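Local coordinates for Rho-class glutathione S-transferase (Laternula elliptica, PDB 3QAV), which binds glutathione and probably transfers it to electrophilic compounds, at residues 215-219 / 220-224; 179-183 / 184-188; 80-84 / 85-89. One frame throughout, in Å; residues are numbered along the deposited sequence.

Contact 1: residues 215-219 / 220-224; sequences MMMDR and PTIVK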
# COMPACT_ATOMS: atom_id res chain seq x y z
N MET A 215 -8.48 24.66 -0.86
CA MET A 215 -9.41 24.41 -1.95
C MET A 215 -10.25 23.17 -1.65
O MET A 215 -11.47 23.20 -1.75
CB MET A 215 -8.67 24.19 -3.27
CG MET A 215 -9.53 23.47 -4.31
SD MET A 215 -8.69 23.09 -5.84
CE MET A 215 -7.72 21.64 -5.36
N MET A 216 -9.56 22.09 -1.29
CA MET A 216 -10.23 20.83 -0.99
C MET A 216 -11.18 20.92 0.20
O MET A 216 -12.25 20.32 0.19
CB MET A 216 -9.18 19.74 -0.74
CG MET A 216 -8.41 19.34 -1.99
SD MET A 216 -9.40 18.39 -3.18
CE MET A 216 -9.06 16.70 -2.61
N MET A 217 -10.80 21.69 1.22
CA MET A 217 -11.64 21.87 2.40
C MET A 217 -12.94 22.59 2.08
O MET A 217 -13.88 22.58 2.88
CB MET A 217 -10.90 22.65 3.48
CG MET A 217 -10.01 21.80 4.34
SD MET A 217 -10.94 20.58 5.27
CE MET A 217 -11.56 21.60 6.63
N ASP A 218 -13.00 23.23 0.92
CA ASP A 218 -14.19 23.94 0.51
C ASP A 218 -15.03 23.08 -0.44
O ASP A 218 -16.15 23.44 -0.79
CB ASP A 218 -13.82 25.28 -0.15
CG ASP A 218 -13.37 26.33 0.88
OD1 ASP A 218 -14.13 26.59 1.84
OD2 ASP A 218 -12.26 26.90 0.73
N ARG A 219 -14.49 21.94 -0.85
CA ARG A 219 -15.20 21.03 -1.74
C ARG A 219 -16.33 20.37 -0.94
O ARG A 219 -16.09 19.72 0.08
CB ARG A 219 -14.22 19.99 -2.27
CG ARG A 219 -14.66 19.24 -3.51
CD ARG A 219 -13.57 18.26 -3.96
NE ARG A 219 -14.04 17.41 -5.05
CZ ARG A 219 -14.07 17.77 -6.32
NH1 ARG A 219 -14.53 16.93 -7.23
NH2 ARG A 219 -13.63 18.97 -6.68
N PRO A 220 -17.59 20.52 -1.39
CA PRO A 220 -18.74 19.94 -0.70
C PRO A 220 -18.64 18.49 -0.21
O PRO A 220 -19.08 18.19 0.91
CB PRO A 220 -19.89 20.15 -1.69
CG PRO A 220 -19.20 20.27 -3.02
CD PRO A 220 -17.99 21.08 -2.70
N THR A 221 -18.07 17.60 -1.02
CA THR A 221 -17.94 16.20 -0.62
C THR A 221 -16.99 16.02 0.57
O THR A 221 -17.17 15.11 1.38
CB THR A 221 -17.42 15.32 -1.78
OG1 THR A 221 -16.17 15.84 -2.25
CG2 THR A 221 -18.43 15.30 -2.92
N ILE A 222 -15.97 16.88 0.65
CA ILE A 222 -15.02 16.81 1.75
C ILE A 222 -15.70 17.36 3.00
O ILE A 222 -15.56 16.81 4.09
CB ILE A 222 -13.71 17.64 1.47
CG1 ILE A 222 -12.75 16.86 0.56
CG2 ILE A 222 -12.97 17.91 2.78
CD1 ILE A 222 -13.20 16.74 -0.86
N VAL A 223 -16.43 18.46 2.84
CA VAL A 223 -17.15 19.06 3.96
C VAL A 223 -18.06 18.01 4.59
O VAL A 223 -18.14 17.90 5.81
CB VAL A 223 -18.02 20.26 3.51
CG1 VAL A 223 -18.83 20.79 4.69
CG2 VAL A 223 -17.14 21.35 2.95
N LYS A 224 -18.74 17.25 3.74
CA LYS A 224 -19.66 16.21 4.17
C LYS A 224 -18.97 15.03 4.86
O LYS A 224 -19.59 14.31 5.65
CB LYS A 224 -20.44 15.66 2.98
CG LYS A 224 -21.34 16.67 2.28
CD LYS A 224 -22.19 15.99 1.21
CE LYS A 224 -23.33 16.88 0.73
NZ LYS A 224 -22.84 18.17 0.18
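The chain passes from helix 207-217 into the short helix 220-224 with R219 at the N-cap position, and the carbonyl of R219 opens the first turn of the new helix. R219 O takes two backbone amides: V223 N at 3.1 Å, in a nearly straight bond (165° at the hydrogen) that arrives almost end-on to the carbonyl, and I222 N in a weak, bent one. Before the junction, D218 N bonds to M215 O and R219 N to M216 O. P220, the first residue of the new helix, has no amide hydrogen to give, which costs little in a first turn, where backbone amides have no preceding helical carbonyl to meet. This is a tight turn joining two consecutive helices in the all-helical C-terminal domain of the glutathione S-transferase fold, and I222 fills its inner corner. The CB of I222 sits 3.3 Å from M216 O, while its CG2 meets M217 SD at 4.2 Å, the two side chains crossing at about a right angle. The other branch of I222 ends in CD1, which lies 3.5 Å from R219 CD and near the plane of the guanidinium, at its edge. The extended chain of R219 (CG anti to the backbone N, chi1 -162°) lies alongside the T221 side chain, both pointing the same way, and carries NE to E47 of helix 36-47. There the two polar ends converge: R219 NE makes a salt bridge to E47 OE1, and T221 OG1 is hydrogen-bonded to the same oxygen. On the outer side, V223 CG2 lies against backbone oxygens, 3.5 Å from M217 O.

Contact 2: residues 179-183 / 184-188; sequences KEFTM and ADVFF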
# COMPACT_ATOMS: atom_id res chain seq x y z
N LYS A 179 -4.77 18.27 -13.43
CA LYS A 179 -5.48 19.53 -13.19
C LYS A 179 -6.95 19.26 -12.85
O LYS A 179 -7.76 20.19 -12.76
CB LYS A 179 -5.37 20.45 -14.41
CG LYS A 179 -3.97 20.99 -14.62
CD LYS A 179 -3.88 21.85 -15.87
CE LYS A 179 -2.46 22.33 -16.10
NZ LYS A 179 -1.97 23.17 -14.96
N GLU A 180 -7.28 17.99 -12.67
CA GLU A 180 -8.64 17.58 -12.32
C GLU A 180 -8.61 16.69 -11.07
O GLU A 180 -7.61 16.03 -10.78
CB GLU A 180 -9.27 16.78 -13.47
CG GLU A 180 -9.89 17.61 -14.58
CD GLU A 180 -10.52 16.74 -15.66
OE1 GLU A 180 -11.16 15.72 -15.31
OE2 GLU A 180 -10.37 17.07 -16.85
N PHE A 181 -9.71 16.68 -10.34
CA PHE A 181 -9.84 15.85 -9.15
C PHE A 181 -9.85 14.39 -9.64
O PHE A 181 -10.52 14.07 -10.62
CB PHE A 181 -11.16 16.18 -8.45
CG PHE A 181 -11.49 15.28 -7.30
CD1 PHE A 181 -11.11 15.63 -6.00
CD2 PHE A 181 -12.19 14.09 -7.50
CE1 PHE A 181 -11.42 14.79 -4.92
CE2 PHE A 181 -12.50 13.25 -6.43
CZ PHE A 181 -12.12 13.61 -5.13
N THR A 182 -9.11 13.51 -8.97
CA THR A 182 -9.04 12.11 -9.36
C THR A 182 -8.87 11.22 -8.14
O THR A 182 -8.79 11.71 -7.02
CB THR A 182 -7.85 11.83 -10.31
OG1 THR A 182 -6.63 12.07 -9.61
CG2 THR A 182 -7.92 12.74 -11.54
N MET A 183 -8.81 9.91 -8.36
CA MET A 183 -8.65 8.96 -7.26
C MET A 183 -7.43 9.32 -6.41
O MET A 183 -7.42 9.07 -5.21
CB MET A 183 -8.50 7.53 -7.79
CG MET A 183 -8.53 6.46 -6.69
SD MET A 183 -10.13 6.39 -5.83
CE MET A 183 -11.10 5.44 -7.00
N ALA A 184 -6.41 9.90 -7.03
CA ALA A 184 -5.19 10.28 -6.32
C ALA A 184 -5.48 11.26 -5.18
O ALA A 184 -4.86 11.18 -4.11
CB ALA A 184 -4.18 10.89 -7.28
N ASP A 185 -6.40 12.19 -5.41
CA ASP A 185 -6.74 13.17 -4.38
C ASP A 185 -7.51 12.51 -3.23
O ASP A 185 -7.47 12.97 -2.09
CB ASP A 185 -7.56 14.31 -4.98
CG ASP A 185 -6.76 15.09 -6.00
OD1 ASP A 185 -6.98 14.89 -7.21
OD2 ASP A 185 -5.90 15.89 -5.57
N VAL A 186 -8.21 11.43 -3.54
CA VAL A 186 -8.97 10.70 -2.54
C VAL A 186 -7.98 10.10 -1.54
O VAL A 186 -8.24 10.04 -0.33
CB VAL A 186 -9.76 9.55 -3.20
CG1 VAL A 186 -10.23 8.57 -2.15
CG2 VAL A 186 -10.94 10.11 -3.98
N PHE A 187 -6.84 9.65 -2.05
CA PHE A 187 -5.82 9.04 -1.20
C PHE A 187 -4.98 10.10 -0.50
O PHE A 187 -4.63 9.96 0.67
CB PHE A 187 -4.88 8.16 -2.04
CG PHE A 187 -5.48 6.84 -2.46
CD1 PHE A 187 -6.70 6.79 -3.12
CD2 PHE A 187 -4.81 5.65 -2.22
CE1 PHE A 187 -7.25 5.57 -3.52
CE2 PHE A 187 -5.34 4.42 -2.61
CZ PHE A 187 -6.57 4.39 -3.27
N PHE A 188 -4.66 11.15 -1.23
CA PHE A 188 -3.79 12.20 -0.70
C PHE A 188 -4.37 13.13 0.35
O PHE A 188 -3.83 13.24 1.45
CB PHE A 188 -3.26 13.04 -1.87
CG PHE A 188 -2.26 14.09 -1.47
CD1 PHE A 188 -1.07 13.73 -0.85
CD2 PHE A 188 -2.51 15.43 -1.73
CE1 PHE A 188 -0.13 14.69 -0.50
CE2 PHE A 188 -1.57 16.40 -1.38
CZ PHE A 188 -0.39 16.03 -0.77
O HOH W 1 -5.52 14.68 -9.64
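F181 and V186 meet where the loop turns into helix 183-197: the ring's far corner, CZ, rests against V186 CG2 at 3.9 Å, and CD1 and CE1 both come 3.9 Å from D185 CB. F181, just before the N-cap, and V186 thus form a hydrophobic staple. Ring and carboxylate run past each other in opposite directions with their planes 18° apart. M183 fills the next hollow. With CG anti to its backbone N (chi1 -171°) and the chain then bent twice, it sets CG 3.5 Å from F187 CE1, and its sulfur stands at the edge of the F187 ring, 5.1 Å from SD to the ring centroid, a Met-aromatic contact. SD also touches V186 CB, wedged between the two residues.

T182 and D185 form a capping box, which together with the staple is a known feature of this helix start in the glutathione S-transferase fold. T182 N bonds to D185 OD1 at 3.1 Å through the anti lone pair of that oxygen, while T182 OG1 accepts a weak bond from A184 N. A water donates to D185 OD1 and to E180 O and accepts a hydrogen bond from T182 OG1. The second carboxylate oxygen, OD2, is held by Y212 OH and V176 N. Losing the D185 carboxylate to an alanine here is likely to leave T182 N, the water, Y212 OH and V176 N without this partner and to break the capping box. Each oxygen has two hydrogen-bond partners, which is consistent with the buried carboxylate remaining ionised.

Contact 3: residues 80-84 / 85-89; sequences TFTDG and DVVVN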
# COMPACT_ATOMS: atom_id res chain seq x y z
N THR A 80 -15.12 -1.78 6.55
CA THR A 80 -15.60 -3.09 6.13
C THR A 80 -16.74 -2.65 5.23
O THR A 80 -17.53 -1.78 5.59
CB THR A 80 -16.11 -3.93 7.31
OG1 THR A 80 -15.00 -4.30 8.14
CG2 THR A 80 -16.79 -5.19 6.80
N PHE A 81 -16.82 -3.25 4.05
CA PHE A 81 -17.81 -2.83 3.07
C PHE A 81 -18.52 -3.98 2.40
O PHE A 81 -17.92 -5.01 2.11
CB PHE A 81 -17.06 -1.98 2.03
CG PHE A 81 -17.87 -1.63 0.81
CD1 PHE A 81 -18.46 -0.38 0.69
CD2 PHE A 81 -17.97 -2.52 -0.25
CE1 PHE A 81 -19.14 -0.01 -0.47
CE2 PHE A 81 -18.64 -2.16 -1.42
CZ PHE A 81 -19.23 -0.91 -1.53
N THR A 82 -19.82 -3.80 2.15
CA THR A 82 -20.62 -4.80 1.44
C THR A 82 -21.44 -4.08 0.37
O THR A 82 -21.74 -2.89 0.48
CB THR A 82 -21.60 -5.55 2.36
OG1 THR A 82 -22.64 -4.66 2.78
CG2 THR A 82 -20.88 -6.12 3.57
N ASP A 83 -21.78 -4.82 -0.67
CA ASP A 83 -22.59 -4.28 -1.77
C ASP A 83 -23.30 -5.48 -2.37
O ASP A 83 -22.79 -6.14 -3.28
CB ASP A 83 -21.70 -3.62 -2.82
CG ASP A 83 -22.50 -2.88 -3.87
OD1 ASP A 83 -21.91 -2.39 -4.85
OD2 ASP A 83 -23.74 -2.78 -3.72
N GLY A 84 -24.49 -5.76 -1.85
CA GLY A 84 -25.23 -6.91 -2.32
C GLY A 84 -24.55 -8.11 -1.70
O GLY A 84 -24.48 -8.22 -0.48
N ASP A 85 -24.03 -9.00 -2.53
CA ASP A 85 -23.35 -10.19 -2.03
C ASP A 85 -21.85 -9.95 -1.98
O ASP A 85 -21.12 -10.70 -1.33
CB ASP A 85 -23.66 -11.38 -2.93
CG ASP A 85 -25.14 -11.71 -2.97
OD1 ASP A 85 -25.73 -11.93 -1.88
OD2 ASP A 85 -25.72 -11.73 -4.08
N VAL A 86 -21.40 -8.91 -2.66
CA VAL A 86 -19.99 -8.57 -2.68
C VAL A 86 -19.57 -8.07 -1.30
O VAL A 86 -20.30 -7.32 -0.65
CB VAL A 86 -19.71 -7.45 -3.71
CG1 VAL A 86 -18.22 -7.26 -3.90
CG2 VAL A 86 -20.38 -7.78 -5.04
N VAL A 87 -18.40 -8.50 -0.86
CA VAL A 87 -17.86 -8.07 0.43
C VAL A 87 -16.41 -7.72 0.17
O VAL A 87 -15.67 -8.54 -0.37
CB VAL A 87 -17.92 -9.20 1.48
CG1 VAL A 87 -17.24 -8.73 2.76
CG2 VAL A 87 -19.36 -9.58 1.78
N VAL A 88 -16.00 -6.52 0.55
CA VAL A 88 -14.62 -6.08 0.33
C VAL A 88 -14.14 -5.26 1.52
O VAL A 88 -14.87 -4.40 2.01
CB VAL A 88 -14.52 -5.21 -0.94
CG1 VAL A 88 -13.08 -5.12 -1.39
CG2 VAL A 88 -15.41 -5.78 -2.04
N ASN A 89 -12.91 -5.48 1.97
CA ASN A 89 -12.41 -4.75 3.13
C ASN A 89 -11.26 -3.77 2.92
O ASN A 89 -11.31 -2.64 3.42
CB ASN A 89 -12.05 -5.73 4.24
CG ASN A 89 -13.23 -6.55 4.70
OD1 ASN A 89 -14.30 -6.01 4.98
ND2 ASN A 89 -13.05 -7.86 4.77
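Strands 80-83 and 86-88 make a beta hairpin at the edge of the four-stranded sheet of the thioredoxin-like N-terminal domain, closed by a type II' turn from D83 to V86. The strand axes approach to 4.7 Å and run antiparallel at 163°. F81 and V88 are a hydrogen-bonded pair: V88 N meets F81 O at 2.9 Å in a nearly straight bond, and F81 N returns a weak one to V88 O. D83 and V86 form the second such pair, with D83 N 2.9 Å from V86 O; the reverse bond, V86 N to D83 O, reaches that oxygen from well above its carbonyl plane. G84 takes a positive phi of 76° in the turn, a conformation that favours glycine. T82 and V87, the non-hydrogen-bonded pair between them, lie side by side, their CG2 atoms 4.2 Å apart. With CG anti to the backbone N (chi1 171°), the F81 ring is carried off the opposite face from T82, its CD2 4.4 Å from V88 CB. Past the last pair, N89 curls back so that its OD1 lies 3.2 Å from T80 CG2; that buried oxygen has no polar partner, whereas N89 ND2 bonds to L72 O. The face of F81, V86 and V88 is covered by helix 91-101, with F81 against I94 and L98, and D83 OD1 is hydrogen-bonded to the hydroxyls of Y97 and Y102. T82 and T80 bond through their backbones to strand 28-31 on the inner side, while V86 and V88 pack on T113 and Q120 of the second subunit.

Overall arrangement
From the N terminus, contact 3 comes first, its turn closing the hairpin 80-89 in the N-terminal domain before the helices that follow. Contact 2 comes much later, at the start of helix 183-197, and contact 1 later again, where helix 207-217 gives way to 220-224. All three are local and lie in series; none nests within or crosses another. Contacts 1 and 2 touch, their centres 13 Å apart: R219 makes a cation-pi contact with the F181 ring, and M216 CE packs on D185 and F181. Contact 3 stands apart, its nearest atoms about 11 Å from contact 2. Helix 36-47 of the N-terminal half touches both 215-224 and 179-188, joining the two domains.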